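Local coordinates for protein VlsE1 (Borreliella burgdorferi, PDB 1L8W) that probably helps the Lyme disease spirochaete escape the host immune response, as an antigenically variable lipoprotein of the bacterial surface, at residues S55-S60 against A136-V141; D61-F66 against T127-S132; V150-S155 against A282-F287. All blocks are in the same frame, centred on the assembly; numbering follows the deposited sequence.

Interaction 1 (S55-S60 against A136-V141); sequences SDPKKS and AAIGEV
The carbonyl oxygen of Pro57 is gripped twice. Ile138 N donates to Pro57 O at 3.2 Å, in an almost straight bond of 173° at the hydrogen. A water donates to the same oxygen and accepts in turn from Gly139 N, so it extends the link by one residue. The Ile138 donor is tilted 16° from the carbonyl plane. A second backbone bond runs the opposite way, from Lys59 N to Ala136 O at 2.9 Å, and its donor lies nearly in line with the C=O bond. The two bonds flank Lys58 and Ala137, whose CA atoms are 4.3 Å apart. This is an isolated beta bridge, a non-hydrogen-bonded pair of the antiparallel pattern, in a protein that is mostly helical. It ties the loop after helix 106-131 to the start of helix 59-80.

Ile138 covers the bridge on one side. Its CG1 lies over the peptide between Lys58 and Lys59, and its CD1 comes within 3.8 Å of Pro57 CB. The side chains of Ile138 and Pro57 cross at about a right angle. Helix 294-333 closes on them, with Val309 against Ile138 and Glu306 against Pro57.

Lys59 passes along the 136-141 backbone. Its CG is 3.0 Å from Ala136 O, and its CE is 3.3 Å from Ala137 O. The chain is extended as far as CE, and a bend at chi4 (-67°) then turns NZ to the carbonyl oxygens of Gly280, Ala282 and Gly285. The three bonds satisfy this ammonium group within a buried residue, and the nearby end of helix 269-281 probably favours its charge. The Lys58 chain turns off at roughly a right angle to that of Lys59, its CD resting 4.0 Å from Ala137 CA.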
loop_
_atom_site.group_PDB
_atom_site.type_symbol
_atom_site.label_atom_id
_atom_site.label_comp_id
_atom_site.label_asym_id
_atom_site.label_seq_id
_atom_site.Cartn_x
_atom_site.Cartn_y
_atom_site.Cartn_z
ATOM N N SER A 55 -13.997 -5.329 -9.901
ATOM C CA SER A 55 -14.852 -4.463 -9.124
ATOM C C SER A 55 -14.757 -4.943 -7.690
ATOM O O SER A 55 -14.443 -6.104 -7.446
ATOM C CB SER A 55 -16.293 -4.606 -9.589
ATOM O OG SER A 55 -16.716 -5.952 -9.429
ATOM N N ASP A 56 -15.019 -4.045 -6.750
ATOM C CA ASP A 56 -15.023 -4.381 -5.334
ATOM C C ASP A 56 -13.910 -5.306 -4.841
ATOM O O ASP A 56 -14.169 -6.311 -4.183
ATOM C CB ASP A 56 -16.383 -4.980 -4.970
ATOM C CG ASP A 56 -17.541 -4.210 -5.593
ATOM O OD1 ASP A 56 -17.474 -2.960 -5.617
ATOM O OD2 ASP A 56 -18.517 -4.847 -6.057
ATOM N N PRO A 57 -12.652 -4.971 -5.139
ATOM C CA PRO A 57 -11.559 -5.830 -4.676
ATOM C C PRO A 57 -11.518 -5.923 -3.153
ATOM O O PRO A 57 -11.847 -4.972 -2.436
ATOM C CB PRO A 57 -10.316 -5.160 -5.269
ATOM C CG PRO A 57 -10.732 -3.730 -5.430
ATOM C CD PRO A 57 -12.139 -3.834 -5.921
ATOM N N LYS A 58 -11.107 -7.076 -2.661
ATOM C CA LYS A 58 -11.051 -7.299 -1.229
ATOM C C LYS A 58 -9.629 -7.283 -0.694
ATOM O O LYS A 58 -8.661 -7.451 -1.439
ATOM C CB LYS A 58 -11.675 -8.656 -0.895
ATOM C CG LYS A 58 -13.041 -8.901 -1.507
ATOM C CD LYS A 58 -14.070 -7.926 -0.967
ATOM C CE LYS A 58 -15.478 -8.401 -1.301
ATOM N NZ LYS A 58 -16.483 -7.328 -1.119
ATOM N N LYS A 59 -9.519 -7.087 0.614
ATOM C CA LYS A 59 -8.234 -7.103 1.274
ATOM C C LYS A 59 -7.635 -8.504 1.086
ATOM O O LYS A 59 -6.426 -8.680 1.145
ATOM C CB LYS A 59 -8.407 -6.801 2.758
ATOM C CG LYS A 59 -8.939 -5.400 3.067
ATOM C CD LYS A 59 -9.149 -5.242 4.570
ATOM C CE LYS A 59 -9.713 -3.872 4.958
ATOM N NZ LYS A 59 -8.748 -2.752 4.715
ATOM N N SER A 60 -8.490 -9.501 0.865
ATOM C CA SER A 60 -8.018 -10.869 0.665
ATOM C C SER A 60 -7.371 -11.008 -0.724
ATOM O O SER A 60 -6.510 -11.861 -0.933
ATOM C CB SER A 60 -9.177 -11.866 0.823
ATOM O OG SER A 60 -10.135 -11.714 -0.207
ATOM N N ALA A 136 -12.189 -7.995 4.676
ATOM C CA ALA A 136 -13.160 -6.989 4.257
ATOM C C ALA A 136 -12.753 -6.290 2.964
ATOM O O ALA A 136 -11.672 -6.512 2.423
ATOM C CB ALA A 136 -13.374 -5.951 5.377
ATOM N N ALA A 137 -13.642 -5.453 2.459
ATOM C CA ALA A 137 -13.368 -4.713 1.240
ATOM C C ALA A 137 -12.161 -3.804 1.465
ATOM O O ALA A 137 -11.912 -3.345 2.585
ATOM C CB ALA A 137 -14.590 -3.881 0.860
ATOM N N ILE A 138 -11.399 -3.564 0.407
ATOM C CA ILE A 138 -10.243 -2.689 0.512
ATOM C C ILE A 138 -10.809 -1.314 0.832
ATOM O O ILE A 138 -10.200 -0.524 1.549
ATOM C CB ILE A 138 -9.464 -2.651 -0.817
ATOM C CG1 ILE A 138 -8.649 -3.934 -0.969
ATOM C CG2 ILE A 138 -8.573 -1.414 -0.891
ATOM C CD1 ILE A 138 -8.138 -4.149 -2.380
ATOM N N GLY A 139 -11.999 -1.051 0.303
ATOM C CA GLY A 139 -12.661 0.216 0.535
ATOM C C GLY A 139 -13.875 0.089 1.438
ATOM O O GLY A 139 -14.963 0.553 1.092
ATOM N N GLU A 140 -13.690 -0.555 2.588
ATOM C CA GLU A 140 -14.757 -0.728 3.559
ATOM C C GLU A 140 -15.106 0.626 4.148
ATOM O O GLU A 140 -14.228 1.341 4.612
ATOM C CB GLU A 140 -14.307 -1.662 4.683
ATOM C CG GLU A 140 -14.868 -3.057 4.571
ATOM C CD GLU A 140 -16.382 -3.067 4.607
ATOM O OE1 GLU A 140 -16.950 -2.738 5.670
ATOM O OE2 GLU A 140 -17.003 -3.394 3.573
ATOM N N VAL A 141 -16.390 0.967 4.130
ATOM C CA VAL A 141 -16.873 2.239 4.656
ATOM C C VAL A 141 -17.908 2.018 5.755
ATOM O O VAL A 141 -18.912 1.348 5.527
ATOM C CB VAL A 141 -17.547 3.074 3.547
ATOM C CG1 VAL A 141 -18.120 4.367 4.138
ATOM C CG2 VAL A 141 -16.543 3.360 2.432
HETATM O O HOH W 1 -13.439 -2.514 -2.256
#

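Interaction 2 (D61-F66 against T127-S132); sequences DVKTYF and TAEGAS
Lys63 lies across the end of helix 106-131 and meets it along most of its length. Its CB is 3.3 Å from Ser132 O and also packs on Ser132 CB. CG lies near two carbonyl oxygens, those of Ser132 and Glu129, and is also close to Glu129 CG. Lys63 CD continues past Ser132 O at 3.5 Å. The Lys63 chain is extended to CE, where a bend at chi4 (67°) brings NZ to Glu129 O. The hydrogen bond from Lys63 NZ to Glu129 O is 3.2 Å long, and NZ stands 50° out of the carbonyl plane. Ser132 N reaches the same oxygen from the opposite face, so Glu129 O holds two donors. A water accepts from Lys63 NZ at 2.7 Å and donates to Gly130 O. The ammonium group thus sits by the carbonyls of the last helical turn, where the helix end would probably attract its charge. The Glu129 carboxylate bonds instead to Thr67, one turn along helix 59-80.

Phe66 makes the apolar half of the contact. Ala128 CB sits over the centre of its ring in a CH-pi contact, 3.5 Å from the centroid. Tyr65 CD2 lies over the opposite face, toward the rim. Ser132 OG is at the ring edge, 3.5 Å from Phe66 CD2. That hydroxyl donates to Ala128 O, which fixes its direction in this buried place. Phe66 CB closes on Glu129 CB.

The two segments belong to an antiparallel helix pair, with local axes 8.4 Å apart and 157° between their directions. Two more helices close in around the pair: Phe66 touches Ile166 of helix 153-170 and Leu313 of helix 294-333.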
loop_
_atom_site.group_PDB
_atom_site.type_symbol
_atom_site.label_atom_id
_atom_site.label_comp_id
_atom_site.label_asym_id
_atom_site.label_seq_id
_atom_site.Cartn_x
_atom_site.Cartn_y
_atom_site.Cartn_z
ATOM N N ASP A 61 -7.789 -10.159 -1.660
ATOM C CA ASP A 61 -7.225 -10.165 -3.001
ATOM C C ASP A 61 -5.761 -9.731 -2.916
ATOM O O ASP A 61 -4.935 -10.129 -3.748
ATOM C CB ASP A 61 -7.982 -9.203 -3.922
ATOM C CG ASP A 61 -9.335 -9.734 -4.331
ATOM O OD1 ASP A 61 -9.399 -10.901 -4.767
ATOM O OD2 ASP A 61 -10.332 -8.992 -4.219
ATOM N N VAL A 62 -5.449 -8.928 -1.900
ATOM C CA VAL A 62 -4.095 -8.440 -1.690
ATOM C C VAL A 62 -3.173 -9.602 -1.327
ATOM O O VAL A 62 -2.031 -9.682 -1.782
ATOM C CB VAL A 62 -4.056 -7.379 -0.555
ATOM C CG1 VAL A 62 -2.617 -6.933 -0.298
ATOM C CG2 VAL A 62 -4.925 -6.190 -0.931
ATOM N N LYS A 63 -3.683 -10.507 -0.503
ATOM C CA LYS A 63 -2.913 -11.663 -0.091
ATOM C C LYS A 63 -2.695 -12.536 -1.315
ATOM O O LYS A 63 -1.579 -13.007 -1.571
ATOM C CB LYS A 63 -3.665 -12.439 0.993
ATOM C CG LYS A 63 -2.869 -13.568 1.646
ATOM C CD LYS A 63 -3.735 -14.306 2.652
ATOM C CE LYS A 63 -2.962 -15.386 3.378
ATOM N NZ LYS A 63 -1.916 -14.813 4.250
ATOM N N THR A 64 -3.764 -12.737 -2.077
ATOM C CA THR A 64 -3.712 -13.554 -3.291
ATOM C C THR A 64 -2.650 -13.014 -4.250
ATOM O O THR A 64 -1.897 -13.783 -4.862
ATOM C CB THR A 64 -5.089 -13.563 -3.991
ATOM O OG1 THR A 64 -6.061 -14.133 -3.106
ATOM C CG2 THR A 64 -5.048 -14.374 -5.282
ATOM N N TYR A 65 -2.604 -11.690 -4.384
ATOM C CA TYR A 65 -1.626 -11.038 -5.244
ATOM C C TYR A 65 -0.204 -11.438 -4.843
ATOM O O TYR A 65 0.575 -11.893 -5.682
ATOM C CB TYR A 65 -1.766 -9.514 -5.168
ATOM C CG TYR A 65 -0.588 -8.778 -5.777
ATOM C CD1 TYR A 65 -0.488 -8.582 -7.162
ATOM C CD2 TYR A 65 0.459 -8.333 -4.972
ATOM C CE1 TYR A 65 0.636 -7.963 -7.721
ATOM C CE2 TYR A 65 1.586 -7.714 -5.519
ATOM C CZ TYR A 65 1.672 -7.535 -6.890
ATOM O OH TYR A 65 2.806 -6.948 -7.410
ATOM N N PHE A 66 0.135 -11.277 -3.567
ATOM C CA PHE A 66 1.474 -11.643 -3.103
ATOM C C PHE A 66 1.777 -13.135 -3.267
ATOM O O PHE A 66 2.855 -13.494 -3.727
ATOM C CB PHE A 66 1.685 -11.226 -1.637
ATOM C CG PHE A 66 1.808 -9.734 -1.432
ATOM C CD1 PHE A 66 2.756 -8.994 -2.135
ATOM C CD2 PHE A 66 0.985 -9.074 -0.522
ATOM C CE1 PHE A 66 2.882 -7.605 -1.929
ATOM C CE2 PHE A 66 1.101 -7.703 -0.309
ATOM C CZ PHE A 66 2.048 -6.965 -1.010
ATOM N N THR A 127 6.645 -11.895 3.523
ATOM C CA THR A 127 6.465 -11.097 4.725
ATOM C C THR A 127 5.174 -10.298 4.471
ATOM O O THR A 127 4.274 -10.273 5.309
ATOM C CB THR A 127 7.639 -10.117 4.955
ATOM O OG1 THR A 127 8.865 -10.849 5.100
ATOM C CG2 THR A 127 7.404 -9.300 6.215
ATOM N N ALA A 128 5.079 -9.676 3.296
ATOM C CA ALA A 128 3.886 -8.910 2.941
ATOM C C ALA A 128 2.662 -9.833 2.916
ATOM O O ALA A 128 1.609 -9.507 3.475
ATOM C CB ALA A 128 4.065 -8.262 1.585
ATOM N N GLU A 129 2.807 -10.976 2.254
ATOM C CA GLU A 129 1.726 -11.955 2.159
ATOM C C GLU A 129 1.181 -12.334 3.539
ATOM O O GLU A 129 -0.028 -12.274 3.780
ATOM C CB GLU A 129 2.216 -13.223 1.435
ATOM C CG GLU A 129 1.202 -14.367 1.441
ATOM C CD GLU A 129 1.807 -15.701 1.009
ATOM O OE1 GLU A 129 2.899 -16.039 1.493
ATOM O OE2 GLU A 129 1.189 -16.418 0.203
ATOM N N GLY A 130 2.066 -12.717 4.451
ATOM C CA GLY A 130 1.609 -13.088 5.775
ATOM C C GLY A 130 0.927 -11.946 6.516
ATOM O O GLY A 130 0.137 -12.169 7.441
ATOM N N ALA A 131 1.237 -10.716 6.114
ATOM C CA ALA A 131 0.668 -9.530 6.744
ATOM C C ALA A 131 -0.668 -9.120 6.131
ATOM O O ALA A 131 -1.397 -8.303 6.705
ATOM C CB ALA A 131 1.665 -8.364 6.649
ATOM N N SER A 132 -0.984 -9.682 4.965
ATOM C CA SER A 132 -2.229 -9.370 4.271
ATOM C C SER A 132 -3.365 -10.295 4.745
ATOM O O SER A 132 -3.957 -11.052 3.970
ATOM C CB SER A 132 -2.006 -9.505 2.768
ATOM O OG SER A 132 -0.901 -8.722 2.358
HETATM O O HOH W 2 -2.523 -13.905 6.749
#

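Interaction 3 (V150-S155 against A282-F287); sequences VADKAS and AKDGKF
Two hydrogen bonds hold Lys283 by its backbone. Asp152 N donates to Lys283 O at 3.0 Å, and Lys283 N donates to Ser155 OG at 3.1 Å. The Ser155 hydroxyl also bonds to Ala131 O, so it joins three parts of the chain. Its reach depends on chi1 (178°), which carries OG away from the backbone N and up against Ala282, 3.4 Å from its CB. The Asp152 side chain crosses that of Lys283 at a slant, with OD2 3.6 Å from Lys283 CD. Lys283 then bends at chi3 and chi4, and its NZ leads away.

Asp152 is the N-cap of helix 153-170. Its OD1 accepts from Ser155 N at 2.9 Å through the anti lone pair, a capping bond that probably helps to hold the first turn, and with it Ser155, in place. Facing them is a type II beta turn from Ala282 to Gly285, closed by Gly285 N to Ala282 O. Asp284 OD2 comes 4.3 Å from Asp152 OD2, a close pair of like charges. A water donates to Asp284 OD2 and to Val150 O, which probably eases the repulsion.

The contact joins the start of helix 153-170 to the turn that follows helix 269-281. Helix 247-252 touches it through Ile252 on Val150, and the chain beyond the turn enters strand 287-288.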
loop_
_atom_site.group_PDB
_atom_site.type_symbol
_atom_site.label_atom_id
_atom_site.label_comp_id
_atom_site.label_asym_id
_atom_site.label_seq_id
_atom_site.Cartn_x
_atom_site.Cartn_y
_atom_site.Cartn_z
ATOM N N VAL A 150 -9.754 0.552 15.051
ATOM C CA VAL A 150 -8.357 0.883 14.834
ATOM C C VAL A 150 -7.878 -0.216 13.901
ATOM O O VAL A 150 -8.255 -1.373 14.074
ATOM C CB VAL A 150 -7.520 0.790 16.134
ATOM C CG1 VAL A 150 -6.057 1.058 15.817
ATOM C CG2 VAL A 150 -8.030 1.784 17.172
ATOM N N ALA A 151 -7.071 0.135 12.909
ATOM C CA ALA A 151 -6.558 -0.871 11.990
ATOM C C ALA A 151 -5.628 -1.784 12.770
ATOM O O ALA A 151 -5.013 -1.359 13.742
ATOM C CB ALA A 151 -5.801 -0.210 10.844
ATOM N N ASP A 152 -5.535 -3.038 12.346
ATOM C CA ASP A 152 -4.663 -4.004 13.004
ATOM C C ASP A 152 -3.228 -3.558 12.757
ATOM O O ASP A 152 -2.772 -3.518 11.614
ATOM C CB ASP A 152 -4.901 -5.404 12.425
ATOM C CG ASP A 152 -4.114 -6.484 13.152
ATOM O OD1 ASP A 152 -2.894 -6.621 12.913
ATOM O OD2 ASP A 152 -4.725 -7.192 13.972
ATOM N N LYS A 153 -2.519 -3.216 13.827
ATOM C CA LYS A 153 -1.150 -2.739 13.696
ATOM C C LYS A 153 -0.158 -3.758 13.149
ATOM O O LYS A 153 0.775 -3.388 12.437
ATOM C CB LYS A 153 -0.657 -2.179 15.036
ATOM C CG LYS A 153 -1.166 -2.920 16.251
ATOM C CD LYS A 153 -0.502 -2.423 17.525
ATOM C CE LYS A 153 1.000 -2.657 17.475
ATOM N NZ LYS A 153 1.700 -2.218 18.720
ATOM N N ALA A 154 -0.350 -5.035 13.470
ATOM C CA ALA A 154 0.552 -6.072 12.979
ATOM C C ALA A 154 0.403 -6.245 11.466
ATOM O O ALA A 154 1.365 -6.578 10.774
ATOM C CB ALA A 154 0.275 -7.398 13.689
ATOM N N SER A 155 -0.807 -6.033 10.957
ATOM C CA SER A 155 -1.059 -6.140 9.520
ATOM C C SER A 155 -0.475 -4.909 8.820
ATOM O O SER A 155 0.183 -5.025 7.784
ATOM C CB SER A 155 -2.566 -6.218 9.246
ATOM O OG SER A 155 -2.840 -6.276 7.860
ATOM N N ALA A 282 -4.750 -3.369 4.865
ATOM C CA ALA A 282 -4.668 -4.032 6.156
ATOM C C ALA A 282 -5.971 -4.505 6.795
ATOM O O ALA A 282 -7.044 -3.958 6.559
ATOM C CB ALA A 282 -3.908 -3.147 7.136
ATOM N N LYS A 283 -5.842 -5.544 7.609
ATOM C CA LYS A 283 -6.948 -6.123 8.354
ATOM C C LYS A 283 -7.518 -5.075 9.317
ATOM O O LYS A 283 -6.763 -4.340 9.952
ATOM C CB LYS A 283 -6.439 -7.325 9.150
ATOM C CG LYS A 283 -7.290 -7.706 10.350
ATOM C CD LYS A 283 -6.535 -8.656 11.265
ATOM C CE LYS A 283 -7.101 -10.063 11.205
ATOM N NZ LYS A 283 -8.454 -10.138 11.811
ATOM N N ASP A 284 -8.846 -5.034 9.419
ATOM C CA ASP A 284 -9.575 -4.101 10.278
ATOM C C ASP A 284 -9.457 -2.638 9.860
ATOM O O ASP A 284 -9.930 -1.747 10.571
ATOM C CB ASP A 284 -9.139 -4.230 11.742
ATOM C CG ASP A 284 -9.515 -5.575 12.353
ATOM O OD1 ASP A 284 -10.575 -6.132 11.982
ATOM O OD2 ASP A 284 -8.752 -6.059 13.219
ATOM N N GLY A 285 -8.824 -2.385 8.718
ATOM C CA GLY A 285 -8.690 -1.016 8.255
ATOM C C GLY A 285 -9.944 -0.593 7.522
ATOM O O GLY A 285 -10.243 -1.130 6.463
ATOM N N LYS A 286 -10.681 0.365 8.075
ATOM C CA LYS A 286 -11.919 0.836 7.455
ATOM C C LYS A 286 -12.006 2.362 7.449
ATOM O O LYS A 286 -11.289 3.035 8.179
ATOM C CB LYS A 286 -13.120 0.270 8.209
ATOM C CG LYS A 286 -13.062 -1.229 8.400
ATOM C CD LYS A 286 -14.164 -1.701 9.332
ATOM C CE LYS A 286 -14.153 -3.216 9.482
ATOM N NZ LYS A 286 -15.238 -3.664 10.398
ATOM N N PHE A 287 -12.903 2.900 6.630
ATOM C CA PHE A 287 -13.077 4.345 6.522
ATOM C C PHE A 287 -14.419 4.777 7.097
ATOM O O PHE A 287 -15.476 4.263 6.711
ATOM C CB PHE A 287 -12.934 4.750 5.059
ATOM C CG PHE A 287 -11.618 4.336 4.466
ATOM C CD1 PHE A 287 -10.483 5.125 4.640
ATOM C CD2 PHE A 287 -11.494 3.117 3.810
ATOM C CE1 PHE A 287 -9.242 4.702 4.180
ATOM C CE2 PHE A 287 -10.252 2.682 3.342
ATOM C CZ PHE A 287 -9.123 3.473 3.531
HETATM O O HOH W 3 -7.642 -3.888 14.895
#

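How the interactions relate
All three contacts are partly buried, but their chemistry differs. Interaction 2 joins two long helices, with a ring and an alanine inside and a partly exposed lysine at the helix end. Interactions 1 and 3 lie at helix starts and loops. Backbone N-H groups make the bonds across them, to carbonyls in interaction 1 and to a carbonyl and a hydroxyl in interaction 3. A water bridges each contact. Interactions 1 and 2 share helix 59-80 and meet where Ile138 CD1 packs on Val62 CG2. Interactions 1 and 3 are joined by Lys59 and by a probable bond from Phe287 N to Glu140 O, beside the short parallel sheet. Interactions 2 and 3 meet at the Ser155 hydroxyl.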